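Local structure of glutathione synthetase-like effector 30 (Gpa-GSS30-apo) (Globodera pallida, 5OET) at residues 35-40 with 93-98; 246-251 with 280-285. The protein probably acts as an effector of a plant-parasitic nematode and belongs to the family of ATP-dependent ligases that join glycine to gamma-glutamylcysteine. All coordinates share one frame; numbering follows the deposited sequence.

Contact 1 of 2, residues 35-40 with 93-98; sequences YCVPNI and PSPFPR
The ring of Y35 meets 93-98 with its edge: the carbonyl O of P93 and CB of P95 both lie near the ring plane, and a further tyrosine, Y523 of strand 517-524, stacks on the ring. With CG anti to the backbone N (chi1 177°), the phenol ends at P93, where Y35 OH donates a hydrogen bond of 2.9 Å to P93 O. The hydroxyl sits in the carbonyl plane on a lone pair, the C=O...O angle being 142°. P93 also brings its ring close, CD standing 3.4 Å from Y35 OH. Tyrosine suits this place because the apolar ring edge passes P95, Y35 CD2 lying 4.0 Å from P95 CB, before the polar end is used. Segment 93-98 carries the short strand 94-96, which pairs in parallel with 517-524 in a mixed sheet of the glutathione synthetase-like fold; the contact thus lays the loop leading to helix 44-59 against this strand and P93 just before it. P95 suits its place, for its neighbours S94 and F96 make the backbone hydrogen bonds to Y523 and P95 has no N-H to pair. Beside the phenol, V37 CG2 approaches P93 O at 3.5 Å, and V37 also packs on N456 and H457.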
loop_
_atom_site.group_PDB
_atom_site.type_symbol
_atom_site.label_atom_id
_atom_site.label_comp_id
_atom_site.label_asym_id
_atom_site.label_seq_id
_atom_site.Cartn_x
_atom_site.Cartn_y
_atom_site.Cartn_z
ATOM N N TYR A 35 24.830 -13.116 11.897
ATOM C CA TYR A 35 23.939 -12.792 10.786
ATOM C C TYR A 35 24.695 -12.113 9.659
ATOM O O TYR A 35 25.407 -11.138 9.878
ATOM C CB TYR A 35 22.820 -11.838 11.251
ATOM C CG TYR A 35 21.886 -11.386 10.138
ATOM C CD1 TYR A 35 20.780 -12.144 9.789
ATOM C CD2 TYR A 35 22.111 -10.197 9.448
ATOM C CE1 TYR A 35 19.933 -11.744 8.772
ATOM C CE2 TYR A 35 21.271 -9.777 8.433
ATOM C CZ TYR A 35 20.179 -10.553 8.088
ATOM O OH TYR A 35 19.312 -10.153 7.076
ATOM N N CYS A 36 24.543 -12.636 8.456
ATOM C CA CYS A 36 24.919 -11.902 7.256
ATOM C C CYS A 36 24.064 -12.394 6.088
ATOM O O CYS A 36 23.579 -13.523 6.085
ATOM C CB CYS A 36 26.415 -12.004 6.974
ATOM S SG CYS A 36 26.857 -13.352 5.869
ATOM N N VAL A 37 23.873 -11.533 5.108
ATOM C CA VAL A 37 22.820 -11.737 4.130
ATOM C C VAL A 37 23.086 -12.882 3.148
ATOM O O VAL A 37 22.168 -13.645 2.854
ATOM C CB VAL A 37 22.506 -10.412 3.420
ATOM C CG1 VAL A 37 21.657 -10.625 2.189
ATOM C CG2 VAL A 37 21.798 -9.489 4.388
ATOM N N PRO A 38 24.315 -13.004 2.619
ATOM C CA PRO A 38 24.620 -14.154 1.743
ATOM C C PRO A 38 24.283 -15.542 2.318
ATOM O O PRO A 38 23.769 -16.365 1.581
ATOM C CB PRO A 38 26.120 -14.024 1.504
ATOM C CG PRO A 38 26.365 -12.564 1.599
ATOM C CD PRO A 38 25.415 -12.027 2.627
ATOM N N ASN A 39 24.527 -15.767 3.618
ATOM C CA ASN A 39 24.247 -17.067 4.286
ATOM C C ASN A 39 22.771 -17.347 4.580
ATOM O O ASN A 39 22.449 -18.338 5.225
ATOM C CB ASN A 39 25.046 -17.204 5.592
ATOM C CG ASN A 39 26.536 -17.077 5.383
ATOM O OD1 ASN A 39 27.251 -16.617 6.263
ATOM N ND2 ASN A 39 27.011 -17.462 4.208
ATOM N N ILE A 40 21.874 -16.481 4.128
ATOM C CA ILE A 40 20.446 -16.773 4.136
ATOM C C ILE A 40 20.127 -17.708 2.972
ATOM O O ILE A 40 19.574 -18.776 3.186
ATOM C CB ILE A 40 19.598 -15.483 4.021
ATOM C CG1 ILE A 40 19.854 -14.589 5.241
ATOM C CG2 ILE A 40 18.118 -15.819 3.855
ATOM C CD1 ILE A 40 19.204 -13.222 5.167
ATOM N N PRO A 93 17.486 -7.198 5.479
ATOM C CA PRO A 93 18.036 -6.119 6.286
ATOM C C PRO A 93 19.541 -6.279 6.408
ATOM O O PRO A 93 20.029 -7.395 6.509
ATOM C CB PRO A 93 17.311 -6.261 7.629
ATOM C CG PRO A 93 16.766 -7.636 7.662
ATOM C CD PRO A 93 16.676 -8.143 6.262
ATOM N N SER A 94 20.267 -5.174 6.323
ATOM C CA SER A 94 21.733 -5.200 6.369
ATOM C C SER A 94 22.155 -5.286 7.829
ATOM O O SER A 94 21.497 -4.691 8.685
ATOM C CB SER A 94 22.327 -3.945 5.725
ATOM O OG SER A 94 22.139 -3.952 4.312
ATOM N N PRO A 95 23.233 -6.034 8.123
ATOM C CA PRO A 95 23.685 -6.120 9.514
ATOM C C PRO A 95 24.287 -4.803 10.017
ATOM O O PRO A 95 24.889 -4.052 9.249
ATOM C CB PRO A 95 24.735 -7.227 9.490
ATOM C CG PRO A 95 25.193 -7.277 8.080
ATOM C CD PRO A 95 24.031 -6.891 7.232
ATOM N N PHE A 96 24.101 -4.536 11.303
ATOM C CA PHE A 96 24.534 -3.289 11.917
ATOM C C PHE A 96 24.813 -3.580 13.412
ATOM O O PHE A 96 24.035 -4.296 14.062
ATOM C CB PHE A 96 23.457 -2.179 11.731
ATOM C CG PHE A 96 23.994 -0.774 11.906
ATOM C CD1 PHE A 96 24.592 -0.107 10.847
ATOM C CD2 PHE A 96 23.929 -0.128 13.144
ATOM C CE1 PHE A 96 25.109 1.173 11.013
ATOM C CE2 PHE A 96 24.446 1.154 13.315
ATOM C CZ PHE A 96 25.033 1.804 12.245
ATOM N N PRO A 97 25.933 -3.056 13.951
ATOM C CA PRO A 97 26.248 -3.292 15.363
ATOM C C PRO A 97 25.178 -2.818 16.338
ATOM O O PRO A 97 24.754 -1.692 16.238
ATOM C CB PRO A 97 27.538 -2.500 15.556
ATOM C CG PRO A 97 28.210 -2.597 14.237
ATOM C CD PRO A 97 27.095 -2.513 13.228
ATOM N N ARG A 98 24.755 -3.668 17.266
ATOM C CA ARG A 98 23.783 -3.289 18.283
ATOM C C ARG A 98 24.180 -2.070 19.115
ATOM O O ARG A 98 23.334 -1.235 19.433
ATOM C CB ARG A 98 23.534 -4.453 19.242
ATOM C CG ARG A 98 22.490 -4.201 20.333
ATOM C CD ARG A 98 22.109 -5.472 21.077
ATOM N NE ARG A 98 21.239 -6.330 20.253
ATOM C CZ ARG A 98 21.589 -7.461 19.620
ATOM N NH1 ARG A 98 22.839 -7.947 19.674
ATOM N NH2 ARG A 98 20.672 -8.108 18.919
#

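Contact 2 of 2, residues 246-251 with 280-285; sequences VILFLH and RFITIT
Strands 246-251 and 280-283 run parallel, their segment axes 4.9 Å apart at closest approach and 26° apart in direction, joined by five backbone hydrogen bonds that alternate from I247 O to R280 N through to H251 O with I284 N. They are the two strands of a beta-alpha-beta unit whose crossover contains helix 259-270. On the face turned to that helix, F249 and F281 form an offset stack, centroids 4.6 Å apart and planes only 7° from parallel. Both rings project the same way, each CG anti to its carbonyl carbon (chi1 -76° in F249), but F281 is shifted so that its face receives F249 CB almost over its centre. Flat phenyl groups suit neighbouring strands here because they can lie together beneath the helix, while R263 makes a cation-pi contact with F281. The imidazole of H251 completes the aromatic cluster, its NE2 3.8 Å from F281 CE2, with the two rings barely overlapping. The other face is largely aliphatic, where leucine and isoleucine suit buried neighbouring strands by packing their branches together. At the near end, R280 lays its CG against V246 CB at 4.0 Å, and its bent chain carries the guanidinium to E49 of the second subunit in a salt bridge. Further along, I282 CG2 meets L250 CD1 at 3.4 Å and L248 CD1 at 3.8 Å.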
loop_
_atom_site.group_PDB
_atom_site.type_symbol
_atom_site.label_atom_id
_atom_site.label_comp_id
_atom_site.label_asym_id
_atom_site.label_seq_id
_atom_site.Cartn_x
_atom_site.Cartn_y
_atom_site.Cartn_z
ATOM N N VAL A 246 -7.504 24.015 11.160
ATOM C CA VAL A 246 -7.051 22.948 10.274
ATOM C C VAL A 246 -5.552 22.873 10.284
ATOM O O VAL A 246 -4.876 23.835 10.613
ATOM C CB VAL A 246 -7.462 23.175 8.783
ATOM C CG1 VAL A 246 -8.955 23.453 8.665
ATOM C CG2 VAL A 246 -6.645 24.295 8.096
ATOM N N ILE A 247 -5.043 21.740 9.847
ATOM C CA ILE A 247 -3.631 21.557 9.628
ATOM C C ILE A 247 -3.357 21.627 8.115
ATOM O O ILE A 247 -3.982 20.909 7.327
ATOM C CB ILE A 247 -3.187 20.213 10.200
ATOM C CG1 ILE A 247 -3.288 20.240 11.722
ATOM C CG2 ILE A 247 -1.760 19.918 9.784
ATOM C CD1 ILE A 247 -3.220 18.865 12.338
ATOM N N LEU A 248 -2.411 22.478 7.719
ATOM C CA LEU A 248 -2.116 22.694 6.318
ATOM C C LEU A 248 -0.924 21.854 5.911
ATOM O O LEU A 248 0.127 21.908 6.565
ATOM C CB LEU A 248 -1.816 24.159 6.077
ATOM C CG LEU A 248 -1.896 24.682 4.646
ATOM C CD1 LEU A 248 -3.310 24.540 4.095
ATOM C CD2 LEU A 248 -1.467 26.150 4.633
ATOM N N PHE A 249 -1.103 21.050 4.856
ATOM C CA PHE A 249 -0.005 20.318 4.236
ATOM C C PHE A 249 0.317 21.092 2.970
ATOM O O PHE A 249 -0.514 21.150 2.024
ATOM C CB PHE A 249 -0.385 18.870 3.930
ATOM C CG PHE A 249 -0.406 17.988 5.141
ATOM C CD1 PHE A 249 -1.371 18.148 6.122
ATOM C CD2 PHE A 249 0.536 17.013 5.316
ATOM C CE1 PHE A 249 -1.404 17.337 7.255
ATOM C CE2 PHE A 249 0.504 16.185 6.451
ATOM C CZ PHE A 249 -0.463 16.362 7.431
ATOM N N LEU A 250 1.500 21.709 2.975
ATOM C CA LEU A 250 1.968 22.523 1.872
ATOM C C LEU A 250 2.966 21.721 1.037
ATOM O O LEU A 250 4.014 21.324 1.537
ATOM C CB LEU A 250 2.617 23.777 2.440
ATOM C CG LEU A 250 2.673 25.045 1.600
ATOM C CD1 LEU A 250 1.301 25.436 1.089
ATOM C CD2 LEU A 250 3.246 26.155 2.455
ATOM N N HIS A 251 2.615 21.470 -0.229
ATOM C CA HIS A 251 3.447 20.670 -1.143
ATOM C C HIS A 251 3.912 21.512 -2.315
ATOM O O HIS A 251 3.381 22.574 -2.562
ATOM C CB HIS A 251 2.661 19.451 -1.635
ATOM C CG HIS A 251 2.507 18.400 -0.594
ATOM N ND1 HIS A 251 3.351 17.326 -0.524
ATOM C CD2 HIS A 251 1.667 18.290 0.464
ATOM C CE1 HIS A 251 3.023 16.576 0.512
ATOM N NE2 HIS A 251 2.032 17.160 1.155
ATOM N N ARG A 280 -5.670 19.898 5.307
ATOM C CA ARG A 280 -5.972 20.447 4.007
ATOM C C ARG A 280 -4.735 20.444 3.134
ATOM O O ARG A 280 -3.734 21.027 3.491
ATOM C CB ARG A 280 -6.561 21.845 4.172
ATOM C CG ARG A 280 -7.825 21.852 5.004
ATOM C CD ARG A 280 -9.021 21.236 4.265
ATOM N NE ARG A 280 -10.052 22.268 4.068
ATOM C CZ ARG A 280 -10.330 22.910 2.931
ATOM N NH1 ARG A 280 -9.713 22.644 1.786
ATOM N NH2 ARG A 280 -11.258 23.846 2.943
ATOM N N PHE A 281 -4.805 19.752 2.004
ATOM C CA PHE A 281 -3.668 19.597 1.090
ATOM C C PHE A 281 -3.727 20.637 -0.004
ATOM O O PHE A 281 -4.644 20.611 -0.820
ATOM C CB PHE A 281 -3.633 18.206 0.480
ATOM C CG PHE A 281 -3.060 17.196 1.399
ATOM C CD1 PHE A 281 -3.709 16.887 2.592
ATOM C CD2 PHE A 281 -1.848 16.583 1.114
ATOM C CE1 PHE A 281 -3.177 15.972 3.465
ATOM C CE2 PHE A 281 -1.312 15.659 1.985
ATOM C CZ PHE A 281 -1.979 15.352 3.164
ATOM N N ILE A 282 -2.734 21.525 -0.009
ATOM C CA ILE A 282 -2.666 22.649 -0.936
ATOM C C ILE A 282 -1.253 22.688 -1.550
ATOM O O ILE A 282 -0.283 22.391 -0.850
ATOM C CB ILE A 282 -3.065 23.968 -0.181
ATOM C CG1 ILE A 282 -3.626 25.000 -1.134
ATOM C CG2 ILE A 282 -1.904 24.588 0.605
ATOM C CD1 ILE A 282 -3.990 26.300 -0.447
ATOM N N THR A 283 -1.117 23.010 -2.838
ATOM C CA THR A 283 0.208 23.316 -3.364
ATOM C C THR A 283 0.537 24.743 -3.035
ATOM O O THR A 283 -0.344 25.531 -2.709
ATOM C CB THR A 283 0.372 23.184 -4.883
ATOM O OG1 THR A 283 -0.408 24.171 -5.548
ATOM C CG2 THR A 283 -0.014 21.834 -5.354
ATOM N N ILE A 284 1.819 25.068 -3.151
ATOM C CA ILE A 284 2.300 26.416 -2.915
ATOM C C ILE A 284 1.840 27.406 -3.993
ATOM O O ILE A 284 1.655 28.574 -3.678
ATOM C CB ILE A 284 3.836 26.436 -2.712
ATOM C CG1 ILE A 284 4.254 27.714 -1.969
ATOM C CG2 ILE A 284 4.581 26.278 -4.030
ATOM C CD1 ILE A 284 5.700 27.730 -1.583
ATOM N N THR A 285 1.640 26.955 -5.233
ATOM C CA THR A 285 1.022 27.817 -6.281
ATOM C C THR A 285 -0.407 28.246 -5.946
ATOM O O THR A 285 -0.762 29.415 -6.101
ATOM C CB THR A 285 0.980 27.128 -7.664
ATOM O OG1 THR A 285 2.300 26.725 -8.018
ATOM C CG2 THR A 285 0.475 28.077 -8.751
#

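How the contacts relate
Contact 1 closes before contact 2 opens along the chain, and the two lie on opposite sides of the chain's centre, their own centres about 41 Å apart and their nearest atoms about 28 Å apart. They share no sheet. Residues 93-98 belong to the mixed sheet that includes strands 454-459 and 517-524, and strand 517-524, against which 93-98 pairs and on whose Y523 Y35 stacks, brings the C-terminal end close to the start of the modelled chain. Contact 2 lies in a separate mixed sheet, where strand 246-251 sits between 279-283 and 306-314. A local crossover therefore builds contact 2, which reaches the second subunit through R280, whereas contact 1 touches no other chain of the assembly.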